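3'-5'-exonuclease (Saccharomyces cerevisiae, PDB 3E2V) probably acts as a metal-dependent nuclease of the TatD family, incising double-stranded DNA and removing DNA from the 3' end. Local coordinates at residues 19-24 and 81-86; 17-20 and 25-28; 38-43 and 73-78. All blocks are in the same frame, centred on the assembly; numbering follows the deposited sequence.

Contact 1. Residues 19-24 and 81-86; sequences LNLTDP and LKLYHT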
loop_
_atom_site.group_PDB
_atom_site.type_symbol
_atom_site.label_atom_id
_atom_site.label_comp_id
_atom_site.label_asym_id
_atom_site.label_seq_id
_atom_site.Cartn_x
_atom_site.Cartn_y
_atom_site.Cartn_z
ATOM N N LEU A 19 0.915 -0.114 5.802
ATOM C CA LEU A 19 1.929 0.018 6.813
ATOM C C LEU A 19 3.317 -0.276 6.222
ATOM O O LEU A 19 3.612 -1.410 5.832
ATOM C CB LEU A 19 1.606 -0.917 7.984
ATOM C CG LEU A 19 2.632 -0.984 9.127
ATOM C CD1 LEU A 19 2.963 0.404 9.658
ATOM C CD2 LEU A 19 2.102 -1.831 10.257
ATOM N N ASN A 20 4.173 0.742 6.141
ATOM C CA ASN A 20 5.506 0.521 5.560
ATOM C C ASN A 20 6.481 0.102 6.645
ATOM O O ASN A 20 7.406 0.842 6.996
ATOM C CB ASN A 20 5.985 1.798 4.881
ATOM C CG ASN A 20 5.053 2.249 3.793
ATOM O OD1 ASN A 20 5.041 1.684 2.698
ATOM N ND2 ASN A 20 4.260 3.299 4.088
ATOM N N LEU A 21 6.243 -1.078 7.208
ATOM C CA LEU A 21 6.961 -1.503 8.407
ATOM C C LEU A 21 8.448 -1.739 8.200
ATOM O O LEU A 21 9.222 -1.662 9.162
ATOM C CB LEU A 21 6.285 -2.741 8.985
ATOM C CG LEU A 21 6.655 -3.011 10.446
ATOM C CD1 LEU A 21 6.150 -1.910 11.387
ATOM C CD2 LEU A 21 6.119 -4.371 10.873
ATOM N N THR A 22 8.864 -1.998 6.966
ATOM C CA THR A 22 10.296 -2.114 6.687
ATOM C C THR A 22 11.027 -0.773 6.611
ATOM O O THR A 22 12.252 -0.764 6.432
ATOM C CB THR A 22 10.562 -2.842 5.368
ATOM O OG1 THR A 22 10.065 -2.050 4.271
ATOM C CG2 THR A 22 9.908 -4.209 5.365
ATOM N N ASP A 23 10.312 0.355 6.709
ATOM C CA ASP A 23 10.972 1.636 6.551
ATOM C C ASP A 23 12.071 1.827 7.595
ATOM O O ASP A 23 11.875 1.475 8.753
ATOM C CB ASP A 23 9.985 2.783 6.640
ATOM C CG ASP A 23 10.623 4.074 6.218
ATOM O OD1 ASP A 23 10.620 4.366 5.011
ATOM O OD2 ASP A 23 11.197 4.750 7.084
ATOM N N PRO A 24 13.245 2.349 7.182
ATOM C CA PRO A 24 14.308 2.543 8.170
ATOM C C PRO A 24 13.953 3.325 9.434
ATOM O O PRO A 24 14.542 3.057 10.481
ATOM C CB PRO A 24 15.407 3.236 7.361
ATOM C CG PRO A 24 15.209 2.663 5.983
ATOM C CD PRO A 24 13.708 2.697 5.828
ATOM N N LEU A 81 -0.715 -7.303 16.620
ATOM C CA LEU A 81 -1.472 -7.162 15.366
ATOM C C LEU A 81 -1.249 -8.379 14.498
ATOM O O LEU A 81 -0.146 -8.939 14.474
ATOM C CB LEU A 81 -1.014 -5.938 14.564
ATOM C CG LEU A 81 -1.656 -4.580 14.834
ATOM C CD1 LEU A 81 -1.389 -4.075 16.239
ATOM C CD2 LEU A 81 -1.151 -3.577 13.811
ATOM N N LYS A 82 -2.281 -8.797 13.777
ATOM C CA LYS A 82 -2.085 -9.791 12.743
ATOM C C LYS A 82 -1.527 -9.061 11.523
ATOM O O LYS A 82 -2.169 -8.143 10.992
ATOM C CB LYS A 82 -3.385 -10.520 12.403
ATOM C CG LYS A 82 -3.233 -11.591 11.339
ATOM C CD LYS A 82 -2.325 -12.741 11.785
ATOM C CE LYS A 82 -2.048 -13.708 10.647
ATOM N NZ LYS A 82 -0.768 -14.452 10.854
ATOM N N LEU A 83 -0.326 -9.455 11.106
ATOM C CA LEU A 83 0.331 -8.818 9.976
ATOM C C LEU A 83 0.295 -9.685 8.743
ATOM O O LEU A 83 0.629 -10.879 8.774
ATOM C CB LEU A 83 1.774 -8.492 10.317
ATOM C CG LEU A 83 1.986 -7.521 11.480
ATOM C CD1 LEU A 83 3.464 -7.368 11.777
ATOM C CD2 LEU A 83 1.380 -6.167 11.193
ATOM N N TYR A 84 -0.123 -9.050 7.652
ATOM C CA TYR A 84 -0.027 -9.615 6.319
ATOM C C TYR A 84 0.928 -8.772 5.496
ATOM O O TYR A 84 1.357 -7.722 5.944
ATOM C CB TYR A 84 -1.413 -9.702 5.674
ATOM C CG TYR A 84 -2.375 -10.506 6.518
ATOM C CD1 TYR A 84 -2.176 -11.867 6.708
ATOM C CD2 TYR A 84 -3.454 -9.902 7.137
ATOM C CE1 TYR A 84 -3.044 -12.619 7.492
ATOM C CE2 TYR A 84 -4.330 -10.642 7.934
ATOM C CZ TYR A 84 -4.120 -11.994 8.106
ATOM O OH TYR A 84 -4.997 -12.715 8.896
ATOM N N HIS A 85 1.307 -9.240 4.307
ATOM C CA HIS A 85 2.167 -8.414 3.460
ATOM C C HIS A 85 1.895 -8.606 1.978
ATOM O O HIS A 85 1.198 -9.553 1.551
ATOM C CB HIS A 85 3.637 -8.708 3.749
ATOM C CG HIS A 85 4.050 -10.066 3.283
ATOM N ND1 HIS A 85 4.495 -10.297 2.001
ATOM C CD2 HIS A 85 3.993 -11.275 3.892
ATOM C CE1 HIS A 85 4.759 -11.585 1.856
ATOM N NE2 HIS A 85 4.469 -12.197 2.992
ATOM N N THR A 86 2.475 -7.703 1.193
ATOM C CA THR A 86 2.384 -7.802 -0.255
ATOM C C THR A 86 3.709 -8.313 -0.815
ATOM O O THR A 86 4.725 -8.400 -0.094
ATOM C CB THR A 86 2.068 -6.406 -0.896
ATOM O OG1 THR A 86 3.250 -5.589 -0.876
ATOM C CG2 THR A 86 0.966 -5.680 -0.131
#

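Contact 2. Residues 17-20 and 25-28; sequences IGLN and MFHG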
loop_
_atom_site.group_PDB
_atom_site.type_symbol
_atom_site.label_atom_id
_atom_site.label_comp_id
_atom_site.label_asym_id
_atom_site.label_seq_id
_atom_site.Cartn_x
_atom_site.Cartn_y
_atom_site.Cartn_z
ATOM N N ILE A 17 -4.242 -0.749 5.802
ATOM C CA ILE A 17 -3.821 -1.420 4.550
ATOM C C ILE A 17 -2.507 -0.890 4.007
ATOM O O ILE A 17 -2.032 -1.389 2.989
ATOM C CB ILE A 17 -4.913 -1.375 3.438
ATOM C CG1 ILE A 17 -5.094 0.036 2.874
ATOM C CG2 ILE A 17 -6.224 -1.919 3.997
ATOM C CD1 ILE A 17 -5.756 0.079 1.488
ATOM N N GLY A 18 -1.904 0.071 4.716
ATOM C CA GLY A 18 -0.699 0.732 4.225
ATOM C C GLY A 18 0.336 0.964 5.296
ATOM O O GLY A 18 0.625 2.110 5.659
ATOM N N LEU A 19 0.915 -0.114 5.802
ATOM C CA LEU A 19 1.929 0.018 6.813
ATOM C C LEU A 19 3.317 -0.276 6.222
ATOM O O LEU A 19 3.612 -1.410 5.832
ATOM C CB LEU A 19 1.606 -0.917 7.984
ATOM C CG LEU A 19 2.632 -0.984 9.127
ATOM C CD1 LEU A 19 2.963 0.404 9.658
ATOM C CD2 LEU A 19 2.102 -1.831 10.257
ATOM N N ASN A 20 4.173 0.742 6.141
ATOM C CA ASN A 20 5.506 0.521 5.560
ATOM C C ASN A 20 6.481 0.102 6.645
ATOM O O ASN A 20 7.406 0.842 6.996
ATOM C CB ASN A 20 5.985 1.798 4.881
ATOM C CG ASN A 20 5.053 2.249 3.793
ATOM O OD1 ASN A 20 5.041 1.684 2.698
ATOM N ND2 ASN A 20 4.260 3.299 4.088
ATOM N N MET A 25 12.982 4.233 9.371
ATOM C CA MET A 25 12.610 5.003 10.575
ATOM C C MET A 25 12.089 4.081 11.695
ATOM O O MET A 25 12.319 4.327 12.882
ATOM C CB MET A 25 11.560 6.081 10.255
ATOM C CG MET A 25 12.100 7.282 9.499
ATOM S SD MET A 25 10.889 8.691 9.431
ATOM C CE MET A 25 10.475 8.598 7.718
ATOM N N PHE A 26 11.403 3.005 11.304
ATOM C CA PHE A 26 10.894 2.040 12.278
ATOM C C PHE A 26 11.997 1.163 12.872
ATOM O O PHE A 26 11.791 0.438 13.857
ATOM C CB PHE A 26 9.775 1.187 11.672
ATOM C CG PHE A 26 8.543 1.978 11.333
ATOM C CD1 PHE A 26 8.061 2.941 12.214
ATOM C CD2 PHE A 26 7.856 1.758 10.131
ATOM C CE1 PHE A 26 6.910 3.682 11.902
ATOM C CE2 PHE A 26 6.702 2.469 9.815
ATOM C CZ PHE A 26 6.228 3.438 10.703
ATOM N N HIS A 27 13.176 1.253 12.260
ATOM C CA HIS A 27 14.354 0.546 12.723
ATOM C C HIS A 27 15.355 1.516 13.384
ATOM O O HIS A 27 16.500 1.153 13.672
ATOM C CB HIS A 27 14.915 -0.278 11.564
ATOM C CG HIS A 27 13.895 -1.232 11.011
ATOM N ND1 HIS A 27 13.871 -2.571 11.340
ATOM C CD2 HIS A 27 12.802 -1.013 10.242
ATOM C CE1 HIS A 27 12.830 -3.145 10.760
ATOM N NE2 HIS A 27 12.161 -2.220 10.092
ATOM N N GLY A 28 14.894 2.734 13.664
ATOM C CA GLY A 28 15.685 3.713 14.396
ATOM C C GLY A 28 16.627 4.541 13.539
ATOM O O GLY A 28 17.459 5.284 14.083
#

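Contact 3. Residues 38-43 and 73-78; sequences ADYVKL and SSVKDL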
loop_
_atom_site.group_PDB
_atom_site.type_symbol
_atom_site.label_atom_id
_atom_site.label_comp_id
_atom_site.label_asym_id
_atom_site.label_seq_id
_atom_site.Cartn_x
_atom_site.Cartn_y
_atom_site.Cartn_z
ATOM N N ALA A 38 15.724 -0.148 17.097
ATOM C CA ALA A 38 14.452 -0.392 16.425
ATOM C C ALA A 38 13.367 -0.640 17.477
ATOM O O ALA A 38 13.591 -1.377 18.447
ATOM C CB ALA A 38 14.586 -1.608 15.519
ATOM N N ASP A 39 12.188 -0.039 17.280
ATOM C CA ASP A 39 11.124 -0.110 18.293
ATOM C C ASP A 39 9.819 -0.589 17.676
ATOM O O ASP A 39 8.751 -0.221 18.160
ATOM C CB ASP A 39 10.936 1.263 18.953
ATOM C CG ASP A 39 10.415 2.324 17.984
ATOM O OD1 ASP A 39 10.801 2.339 16.786
ATOM O OD2 ASP A 39 9.611 3.181 18.428
ATOM N N TYR A 40 9.888 -1.404 16.627
ATOM C CA TYR A 40 8.652 -1.778 15.930
ATOM C C TYR A 40 7.726 -2.675 16.744
ATOM O O TYR A 40 6.524 -2.652 16.542
ATOM C CB TYR A 40 8.916 -2.317 14.517
ATOM C CG TYR A 40 9.941 -3.426 14.446
ATOM C CD1 TYR A 40 9.592 -4.745 14.741
ATOM C CD2 TYR A 40 11.250 -3.161 14.074
ATOM C CE1 TYR A 40 10.531 -5.771 14.674
ATOM C CE2 TYR A 40 12.193 -4.181 13.990
ATOM C CZ TYR A 40 11.832 -5.476 14.299
ATOM O OH TYR A 40 12.775 -6.478 14.223
ATOM N N VAL A 41 8.253 -3.439 17.694
ATOM C CA VAL A 41 7.359 -4.226 18.550
ATOM C C VAL A 41 6.524 -3.292 19.447
ATOM O O VAL A 41 5.301 -3.436 19.513
ATOM C CB VAL A 41 8.091 -5.374 19.313
ATOM C CG1 VAL A 41 7.175 -6.004 20.339
ATOM C CG2 VAL A 41 8.564 -6.431 18.324
ATOM N N LYS A 42 7.155 -2.294 20.065
ATOM C CA LYS A 42 6.404 -1.282 20.837
ATOM C C LYS A 42 5.436 -0.473 19.962
ATOM O O LYS A 42 4.324 -0.126 20.392
ATOM C CB LYS A 42 7.343 -0.342 21.606
ATOM C CG LYS A 42 7.898 -0.997 22.858
ATOM C CD LYS A 42 8.971 -0.133 23.481
ATOM C CE LYS A 42 9.712 -0.876 24.585
ATOM N NZ LYS A 42 9.085 -0.635 25.905
ATOM N N LEU A 43 5.856 -0.201 18.733
ATOM C CA LEU A 43 4.995 0.420 17.757
ATOM C C LEU A 43 3.719 -0.400 17.559
ATOM O O LEU A 43 2.613 0.155 17.489
ATOM C CB LEU A 43 5.734 0.552 16.426
ATOM C CG LEU A 43 4.932 1.156 15.285
ATOM C CD1 LEU A 43 5.682 2.298 14.650
ATOM C CD2 LEU A 43 4.523 0.085 14.291
ATOM N N SER A 73 7.569 -12.642 9.495
ATOM C CA SER A 73 7.911 -13.905 10.177
ATOM C C SER A 73 8.592 -13.661 11.536
ATOM O O SER A 73 8.273 -14.325 12.527
ATOM C CB SER A 73 8.807 -14.758 9.295
ATOM O OG SER A 73 9.150 -15.978 9.963
ATOM N N SER A 74 9.504 -12.691 11.580
ATOM C CA SER A 74 10.297 -12.424 12.787
ATOM C C SER A 74 9.452 -11.952 13.961
ATOM O O SER A 74 9.822 -12.162 15.123
ATOM C CB SER A 74 11.384 -11.393 12.504
ATOM O OG SER A 74 12.379 -11.951 11.663
ATOM N N VAL A 75 8.330 -11.297 13.679
ATOM C CA VAL A 75 7.439 -10.824 14.753
ATOM C C VAL A 75 6.123 -11.598 14.943
ATOM O O VAL A 75 5.284 -11.179 15.744
ATOM C CB VAL A 75 7.127 -9.309 14.659
ATOM C CG1 VAL A 75 8.385 -8.506 14.744
ATOM C CG2 VAL A 75 6.330 -8.954 13.390
ATOM N N LYS A 76 5.952 -12.735 14.269
ATOM C CA LYS A 76 4.667 -13.467 14.337
ATOM C C LYS A 76 4.240 -13.833 15.755
ATOM O O LYS A 76 3.037 -13.928 16.061
ATOM C CB LYS A 76 4.674 -14.712 13.434
ATOM C CG LYS A 76 5.494 -15.891 13.955
ATOM C CD LYS A 76 5.649 -16.991 12.904
ATOM C CE LYS A 76 6.232 -18.254 13.539
ATOM N NZ LYS A 76 7.110 -19.013 12.602
ATOM N N ASP A 77 5.227 -14.053 16.620
ATOM C CA ASP A 77 4.959 -14.417 18.002
ATOM C C ASP A 77 5.151 -13.248 18.957
ATOM O O ASP A 77 5.045 -13.423 20.175
ATOM C CB ASP A 77 5.838 -15.601 18.420
ATOM C CG ASP A 77 5.508 -16.874 17.649
ATOM O OD1 ASP A 77 4.311 -17.264 17.576
ATOM O OD2 ASP A 77 6.439 -17.488 17.105
ATOM N N LEU A 78 5.421 -12.062 18.411
ATOM C CA LEU A 78 5.622 -10.859 19.227
ATOM C C LEU A 78 4.611 -9.746 18.967
ATOM O O LEU A 78 4.423 -8.868 19.806
ATOM C CB LEU A 78 7.045 -10.306 19.059
ATOM C CG LEU A 78 8.199 -11.221 19.467
ATOM C CD1 LEU A 78 9.502 -10.729 18.888
ATOM C CD2 LEU A 78 8.289 -11.355 20.987
#

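Contact 1. Residues 19-24 and 81-86
In the TIM barrel of this TatD-type hydrolase, Leu-19, at the end of the short strand 18-19 that comes after the first barrel strand 14-16, and Leu-21, in the loop beyond it, pack against Leu-83 on the third barrel strand, 82-87. The evidence that this is side-chain packing and not strand pairing lies in the spacing: the closest pair of CA atoms, those of Leu-19 and His-85, is 9.1 Å apart, and no hydrogen bond crosses.

Leu-83 serves both partners through its forked end. Its CD1 lies 4.1 Å from CD2 of Leu-21, while its other methyl, CD2, is at 4.5 Å from CD2 of Leu-19, a looser approach. The side chains of Leu-21 and Leu-83 cross at about a right angle, so they meet through single methyls and not along their lengths. Leu-21 extends toward the strand because its CG is swung opposite the backbone N (chi1 -162°).

Two leucines two residues apart can reach one residue because an inverse gamma turn centred on Asn-20, with a weak bond from Leu-21 N to Leu-19 O, sets both on the same side. A type I turn from Asn-20 to Asp-23 then leads the chain away.

The small interface, 95 Å² in all, is buried and continuous with the helical layer outside the barrel: Leu-21 also touches Leu-43 and Leu-71, and Leu-83 touches Val-75. Leu-19 additionally packs on Ala-55 of the intervening strand 52-57; about 9 Å separates the Leu-19 side chain from the bound magnesium ion, too far for any contact. Farther along strand 82-87, His-85 ND1 donates to Thr-86 O at 2.8 Å, almost straight at 176°; Thr-86 O lies in the plane of the imidazole, while ND1 stands 56° out of the plane of that carbonyl.

Contact 2. Residues 17-20 and 25-28
The Phe-26 ring presents its edge to the backbone carbonyl of Asn-20, whose O and C both lie near the ring plane, whereas CD1 of Leu-19 comes in obliquely. The oxygen sits off the CD2-CE2 edge: Asn-20 O is 3.3 Å from Phe-26 CD2 and equally close, 3.3 Å, to Phe-26 CE2. Such an approach puts the negative end of the C=O dipole against the slightly positive C-H rim, probably a mild electrostatic attraction, though not a hydrogen bond in the ordinary sense. Leu-19 adds a purely apolar touch, its CD1 standing 4.3 Å from Phe-26 CE2. Its CG lies anti to the backbone N (chi1 176°), which, with chi2 of 53°, carries CD1 nearer to the ring than the initial direction of the side chain would suggest.

These groups join the end of the short strand 18-19, at the mouth of the TIM barrel, to a 3-10 turn that follows only a few residues later and returns the ring edge-on to the carbonyl at the strand end. In that turn Gly-28 N bonds back to Met-25 O at 3.1 Å, and the same Met-25 O also meets NH1 of Arg-356.

The side chain of Asn-20 is engaged at the magnesium site: OD1 bonds to Thr-58 OG1, and ND2 to both Ala-304 O and Asp-303 OD1. Asp-303 binds magnesium, so Asn-20 is a second-shell residue holding a metal ligand, its side chain about 4 Å from the magnesium ion.

Contact 3. Residues 38-43 and 73-78
The first turn of helix 40-49 lies beside the tail of helix 62-75 and the turn after it, with Val-41 and Leu-78 nearest along the backbones at 6.9 Å between their CA atoms. Val-75 CG1 is the shared point of contact on the second segment. The Tyr-40 ring meets it with its edge, the methyl lying near the ring plane and 3.5 Å from Tyr-40 CE1. Tyr-40 holds its CG between the backbone N and the carbonyl carbon (chi1 52°), bringing the CD1-CE1 edge nearer to Val-75 than the direction of CB suggests. From the neighbouring position, Val-41 CG2 reaches the same Val-75 CG1 at 4.1 Å, the two valines running past each other in opposite directions. Val-41 CG2 also packs 4.2 Å from Leu-78 CB, and its sister methyl CG1 lies 4.0 Å from Leu-78 O. Leu-78 is kept within range by its own turn, where its N bonds to Val-75 O at 2.8 Å. Away from the metal site, with no hydrogen bond or salt bridge crossing the 154 Å² interface, the start of one helix and the turn after the other are held across the contact by apolar and van der Waals packing, buried at Val-75 and open to solvent at Leu-78.

In the fold
The three contacts cluster on one flank of the TIM barrel, contacts 1 and 2 with centres about 6 Å apart, and the centre of contact 3 about 10 and 11 Å from theirs. Contacts 1 and 2 share Leu-19 and Asn-20. In sequence contact 2 closes first; contact 3 follows, its segments both falling between the two of contact 1. Contacts 2 and 3 meet where Leu-43 packs on Phe-26 and the rings of His-27 and Tyr-40 come together. Packing therefore runs from the outer helices 40-49 and 62-75, through strand 82-87 and the loop after strand 18-19, to Asn-20 beside the magnesium site, physically connecting the helical layer with the metal-binding end of the barrel.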